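Putative Scyalone Dehydratase (Novosphingobium aromaticivorans DSM 12444, PDB 3EF8) is of uncertain function, a SnoaL-like protein of the NTF2 superfamily that may act as a lyase related to scytalone dehydratase. Local coordinates at residues I13-D25 against T70-V82. Residues are numbered along the deposited sequence; the frame is centred on the assembly and turned at random.
Sequences IERMMFDYSYHLD and TSHHNSNICIDFV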
loop_
_atom_site.group_PDB
_atom_site.type_symbol
_atom_site.label_atom_id
_atom_site.label_comp_id
_atom_site.label_asym_id
_atom_site.label_seq_id
_atom_site.Cartn_x
_atom_site.Cartn_y
_atom_site.Cartn_z
ATOM N N ILE A 13 4.824 5.577 -14.461
ATOM C CA ILE A 13 3.394 5.793 -14.235
ATOM C C ILE A 13 3.136 5.774 -12.717
ATOM O O ILE A 13 2.456 6.640 -12.177
ATOM C CB ILE A 13 2.522 4.757 -14.995
ATOM C CG1 ILE A 13 2.600 5.067 -16.500
ATOM C CG2 ILE A 13 1.069 4.746 -14.441
ATOM C CD1 ILE A 13 2.110 3.885 -17.325
ATOM N N GLU A 14 3.676 4.762 -12.049
ATOM C CA GLU A 14 3.476 4.658 -10.586
ATOM C C GLU A 14 4.055 5.901 -9.922
ATOM O O GLU A 14 3.395 6.511 -9.040
ATOM C CB GLU A 14 4.151 3.415 -10.058
ATOM C CG GLU A 14 3.422 2.127 -10.408
ATOM C CD GLU A 14 4.114 0.857 -10.074
ATOM O OE1 GLU A 14 5.348 0.868 -9.902
ATOM O OE2 GLU A 14 3.409 -0.192 -10.049
ATOM N N ARG A 15 5.270 6.303 -10.306
ATOM C CA ARG A 15 5.869 7.517 -9.764
ATOM C C ARG A 15 4.957 8.736 -9.926
ATOM O O ARG A 15 4.818 9.562 -9.002
ATOM C CB ARG A 15 7.255 7.770 -10.401
ATOM C CG ARG A 15 7.938 9.041 -9.997
ATOM C CD ARG A 15 8.007 9.194 -8.475
ATOM N NE ARG A 15 8.786 10.359 -8.080
ATOM C CZ ARG A 15 10.114 10.389 -7.987
ATOM N NH1 ARG A 15 10.862 9.320 -8.229
ATOM N NH2 ARG A 15 10.682 11.533 -7.641
HETATM N N MSE A 16 4.357 8.873 -11.099
HETATM C CA MSE A 16 3.481 10.031 -11.349
HETATM C C MSE A 16 2.294 9.972 -10.421
HETATM O O MSE A 16 1.889 10.997 -9.836
HETATM C CB MSE A 16 3.075 10.069 -12.827
HETATM C CG MSE A 16 2.254 11.237 -13.218
HETATM SE SE MSE A 16 0.366 11.117 -12.776
HETATM C CE MSE A 16 -0.162 9.928 -14.288
HETATM N N MSE A 17 1.729 8.779 -10.247
HETATM C CA MSE A 17 0.565 8.611 -9.383
HETATM C C MSE A 17 0.914 8.966 -7.930
HETATM O O MSE A 17 0.086 9.537 -7.208
HETATM C CB MSE A 17 0.002 7.206 -9.477
HETATM C CG MSE A 17 -0.493 6.871 -10.923
HETATM SE SE MSE A 17 -0.990 5.056 -11.139
HETATM C CE MSE A 17 -2.577 4.917 -10.007
ATOM N N PHE A 18 2.123 8.618 -7.532
ATOM C CA PHE A 18 2.594 8.911 -6.187
ATOM C C PHE A 18 2.901 10.364 -6.037
ATOM O O PHE A 18 2.618 10.987 -4.992
ATOM C CB PHE A 18 3.810 8.078 -5.824
ATOM C CG PHE A 18 3.583 6.585 -5.890
ATOM C CD1 PHE A 18 2.313 6.034 -5.701
ATOM C CD2 PHE A 18 4.643 5.727 -6.127
ATOM C CE1 PHE A 18 2.105 4.634 -5.771
ATOM C CE2 PHE A 18 4.459 4.360 -6.178
ATOM C CZ PHE A 18 3.196 3.808 -6.024
ATOM N N ASP A 19 3.487 10.968 -7.054
ATOM C CA ASP A 19 3.714 12.411 -7.015
ATOM C C ASP A 19 2.403 13.144 -6.887
ATOM O O ASP A 19 2.262 14.138 -6.158
ATOM C CB ASP A 19 4.386 12.895 -8.306
ATOM C CG ASP A 19 5.856 12.516 -8.401
ATOM O OD1 ASP A 19 6.528 12.171 -7.392
ATOM O OD2 ASP A 19 6.390 12.583 -9.544
ATOM N N TYR A 20 1.379 12.667 -7.590
ATOM C CA TYR A 20 0.042 13.248 -7.472
ATOM C C TYR A 20 -0.493 13.234 -6.037
ATOM O O TYR A 20 -0.895 14.248 -5.477
ATOM C CB TYR A 20 -0.975 12.563 -8.430
ATOM C CG TYR A 20 -2.408 13.005 -8.261
ATOM C CD1 TYR A 20 -3.197 12.441 -7.295
ATOM C CD2 TYR A 20 -2.958 13.992 -9.056
ATOM C CE1 TYR A 20 -4.533 12.829 -7.090
ATOM C CE2 TYR A 20 -4.298 14.384 -8.853
ATOM C CZ TYR A 20 -5.048 13.787 -7.873
ATOM O OH TYR A 20 -6.371 14.162 -7.619
ATOM N N SER A 21 -0.413 12.069 -5.406
ATOM C CA SER A 21 -0.924 11.897 -4.038
ATOM C C SER A 21 -0.119 12.729 -3.054
ATOM O O SER A 21 -0.682 13.293 -2.111
ATOM C CB SER A 21 -0.905 10.448 -3.645
ATOM O OG SER A 21 -1.977 9.814 -4.272
ATOM N N TYR A 22 1.175 12.818 -3.304
ATOM C CA TYR A 22 2.065 13.669 -2.472
ATOM C C TYR A 22 1.667 15.135 -2.558
ATOM O O TYR A 22 1.436 15.811 -1.556
ATOM C CB TYR A 22 3.532 13.504 -2.846
ATOM C CG TYR A 22 4.481 14.372 -2.017
ATOM C CD1 TYR A 22 4.719 14.095 -0.679
ATOM C CD2 TYR A 22 5.130 15.462 -2.586
ATOM C CE1 TYR A 22 5.536 14.891 0.070
ATOM C CE2 TYR A 22 5.926 16.274 -1.843
ATOM C CZ TYR A 22 6.171 15.974 -0.529
ATOM O OH TYR A 22 7.042 16.796 0.210
ATOM N N HIS A 23 1.589 15.638 -3.780
ATOM C CA HIS A 23 1.205 17.024 -3.949
ATOM C C HIS A 23 -0.206 17.359 -3.460
ATOM O O HIS A 23 -0.505 18.445 -3.012
ATOM C CB HIS A 23 1.431 17.458 -5.411
ATOM C CG HIS A 23 2.881 17.560 -5.742
ATOM N ND1 HIS A 23 3.732 18.393 -5.044
ATOM C CD2 HIS A 23 3.645 16.902 -6.640
ATOM C CE1 HIS A 23 4.958 18.258 -5.512
ATOM N NE2 HIS A 23 4.936 17.354 -6.476
ATOM N N LEU A 24 -1.069 16.377 -3.445
ATOM C CA LEU A 24 -2.411 16.526 -2.926
ATOM C C LEU A 24 -2.343 16.661 -1.386
ATOM O O LEU A 24 -2.933 17.570 -0.810
ATOM C CB LEU A 24 -3.265 15.304 -3.335
ATOM C CG LEU A 24 -4.692 15.306 -2.832
ATOM C CD1 LEU A 24 -5.472 16.619 -3.196
ATOM C CD2 LEU A 24 -5.441 14.061 -3.371
ATOM N N ASP A 25 -1.598 15.750 -0.737
ATOM C CA ASP A 25 -1.461 15.800 0.711
ATOM C C ASP A 25 -0.708 17.061 1.144
ATOM O O ASP A 25 -0.894 17.573 2.263
ATOM C CB ASP A 25 -0.754 14.575 1.221
ATOM C CG ASP A 25 -1.617 13.297 1.159
ATOM O OD1 ASP A 25 -2.848 13.400 0.986
ATOM O OD2 ASP A 25 -1.026 12.182 1.197
ATOM N N THR A 70 -4.585 15.595 4.821
ATOM C CA THR A 70 -5.031 14.352 4.183
ATOM C C THR A 70 -3.834 13.412 4.064
ATOM O O THR A 70 -2.673 13.827 4.042
ATOM C CB THR A 70 -5.654 14.576 2.776
ATOM O OG1 THR A 70 -4.708 15.149 1.895
ATOM C CG2 THR A 70 -6.839 15.511 2.771
ATOM N N SER A 71 -4.141 12.119 3.979
ATOM C CA SER A 71 -3.138 11.120 3.722
ATOM C C SER A 71 -3.677 10.117 2.706
ATOM O O SER A 71 -4.710 9.528 2.923
ATOM C CB SER A 71 -2.784 10.408 5.021
ATOM O OG SER A 71 -1.633 9.601 4.883
ATOM N N HIS A 72 -2.958 9.985 1.591
ATOM C CA HIS A 72 -3.347 9.083 0.522
ATOM C C HIS A 72 -2.324 7.963 0.380
ATOM O O HIS A 72 -1.136 8.162 0.274
ATOM C CB HIS A 72 -3.444 9.837 -0.795
ATOM C CG HIS A 72 -4.618 10.731 -0.890
ATOM N ND1 HIS A 72 -4.706 11.931 -0.205
ATOM C CD2 HIS A 72 -5.800 10.580 -1.533
ATOM C CE1 HIS A 72 -5.893 12.473 -0.425
ATOM N NE2 HIS A 72 -6.575 11.687 -1.246
ATOM N N HIS A 73 -2.876 6.760 0.383
ATOM C CA HIS A 73 -2.125 5.524 0.325
ATOM C C HIS A 73 -2.633 4.769 -0.900
ATOM O O HIS A 73 -3.760 4.288 -0.922
ATOM C CB HIS A 73 -2.403 4.699 1.602
ATOM C CG HIS A 73 -2.150 5.473 2.864
ATOM N ND1 HIS A 73 -1.043 5.237 3.659
ATOM C CD2 HIS A 73 -2.805 6.525 3.412
ATOM C CE1 HIS A 73 -1.041 6.134 4.647
ATOM N NE2 HIS A 73 -2.081 6.933 4.507
ATOM N N ASN A 74 -1.783 4.628 -1.910
ATOM C CA ASN A 74 -2.163 4.077 -3.201
ATOM C C ASN A 74 -1.465 2.776 -3.398
ATOM O O ASN A 74 -0.228 2.728 -3.267
ATOM C CB ASN A 74 -1.732 5.029 -4.301
ATOM C CG ASN A 74 -2.345 6.397 -4.140
ATOM O OD1 ASN A 74 -1.804 7.291 -3.465
ATOM N ND2 ASN A 74 -3.491 6.585 -4.784
ATOM N N SER A 75 -2.225 1.730 -3.696
ATOM C CA SER A 75 -1.679 0.392 -3.766
ATOM C C SER A 75 -2.405 -0.402 -4.847
ATOM O O SER A 75 -3.350 0.083 -5.489
ATOM C CB SER A 75 -1.843 -0.334 -2.422
ATOM O OG SER A 75 -3.191 -0.563 -2.097
ATOM N N ASN A 76 -2.002 -1.634 -5.036
ATOM C CA ASN A 76 -2.715 -2.549 -5.909
ATOM C C ASN A 76 -2.791 -2.007 -7.331
ATOM O O ASN A 76 -3.835 -2.192 -8.000
ATOM C CB ASN A 76 -4.134 -2.852 -5.375
ATOM C CG ASN A 76 -4.143 -3.565 -4.038
ATOM O OD1 ASN A 76 -3.590 -3.089 -3.068
ATOM N ND2 ASN A 76 -4.814 -4.696 -3.985
ATOM N N ILE A 77 -1.703 -1.431 -7.818
ATOM C CA ILE A 77 -1.663 -0.765 -9.121
ATOM C C ILE A 77 -1.453 -1.774 -10.248
ATOM O O ILE A 77 -0.486 -2.495 -10.236
ATOM C CB ILE A 77 -0.607 0.327 -9.141
ATOM C CG1 ILE A 77 -0.962 1.452 -8.116
ATOM C CG2 ILE A 77 -0.483 0.948 -10.552
ATOM C CD1 ILE A 77 0.146 2.456 -7.852
ATOM N N CYS A 78 -2.416 -1.822 -11.168
ATOM C CA CYS A 78 -2.492 -2.759 -12.313
ATOM C C CYS A 78 -2.482 -1.926 -13.577
ATOM O O CYS A 78 -3.327 -1.067 -13.765
ATOM C CB CYS A 78 -3.784 -3.522 -12.201
ATOM S SG CYS A 78 -3.889 -4.524 -10.705
ATOM N N ILE A 79 -1.504 -2.159 -14.432
ATOM C CA ILE A 79 -1.287 -1.342 -15.632
ATOM C C ILE A 79 -1.363 -2.199 -16.874
ATOM O O ILE A 79 -0.678 -3.185 -16.965
ATOM C CB ILE A 79 0.076 -0.678 -15.564
ATOM C CG1 ILE A 79 0.153 0.227 -14.299
ATOM C CG2 ILE A 79 0.311 0.154 -16.867
ATOM C CD1 ILE A 79 1.533 0.846 -14.055
ATOM N N ASP A 80 -2.211 -1.779 -17.796
ATOM C CA ASP A 80 -2.348 -2.422 -19.124
ATOM C C ASP A 80 -2.023 -1.360 -20.160
ATOM O O ASP A 80 -2.729 -0.386 -20.290
ATOM C CB ASP A 80 -3.765 -2.921 -19.357
ATOM C CG ASP A 80 -4.180 -4.002 -18.381
ATOM O OD1 ASP A 80 -3.319 -4.806 -18.033
ATOM O OD2 ASP A 80 -5.370 -4.047 -18.000
ATOM N N PHE A 81 -0.961 -1.593 -20.913
ATOM C CA PHE A 81 -0.573 -0.683 -21.967
ATOM C C PHE A 81 -1.431 -0.822 -23.221
ATOM O O PHE A 81 -1.619 -1.940 -23.710
ATOM C CB PHE A 81 0.887 -0.847 -22.328
ATOM C CG PHE A 81 1.820 -0.352 -21.272
ATOM C CD1 PHE A 81 2.142 1.001 -21.180
ATOM C CD2 PHE A 81 2.338 -1.229 -20.367
ATOM C CE1 PHE A 81 2.991 1.461 -20.191
ATOM C CE2 PHE A 81 3.168 -0.779 -19.370
ATOM C CZ PHE A 81 3.506 0.551 -19.284
ATOM N N VAL A 82 -1.960 0.300 -23.688
ATOM C CA VAL A 82 -2.583 0.345 -25.030
ATOM C C VAL A 82 -1.442 0.428 -26.018
ATOM O O VAL A 82 -1.331 -0.392 -26.952
ATOM C CB VAL A 82 -3.548 1.497 -25.168
ATOM C CG1 VAL A 82 -4.114 1.502 -26.604
ATOM C CG2 VAL A 82 -4.675 1.346 -24.144
HETATM O O HOH W 1 1.899 -2.131 -8.957
HETATM O O HOH W 2 -4.620 9.326 -5.000
HETATM O O HOH W 3 -4.165 17.793 1.656
HETATM O O HOH W 4 0.394 10.414 -0.565
HETATM O O HOH W 5 -1.739 16.325 4.513
#
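Asp25, in the last turn of helix 3-25, hooks its carboxylate onto Thr70 and His72 of strand 67-81. Asp25 CB packs 3.5 Å from Thr70 O; the first torsion (chi1 -72°) sets CG beside the backbone N, close to that same carbonyl oxygen, and the two carboxylate oxygens reach separate donors. Asp25 OD1 is gripped twice, by His72 ND1 on its syn side at 2.7 Å and by the Thr70 hydroxyl on its anti side. Asp25 OD2 uses its syn lone pair to take the backbone N of His72 at 3.0 Å and also receives a water bound to His72 O. With an alanine in its place, Thr70 OG1, His72 ND1 and His72 N would probably lose their acceptor, leaving the imidazole freer to turn. Over one face of the His72 ring lies Leu24 CD2, 3.6 Å from its centroid in a CH-pi contact. One turn back, Ser21 OG donates to Asn74 OD1 at 2.7 Å, tilted 31° from the carbonyl plane. Toward Ile13 the contact is mainly apolar: Ile77 CD1 meets Phe18 CE1 at 3.6 Å, Ile77 CG2 and the Met17 selenium meet tip to tip, and Ile13 slides past Ile79. Helix 13-25 runs nearly antiparallel (169°) to strand 70-81, at the sheet's edge within the chain, an arrangement characteristic of the NTF2-like alpha+beta cone.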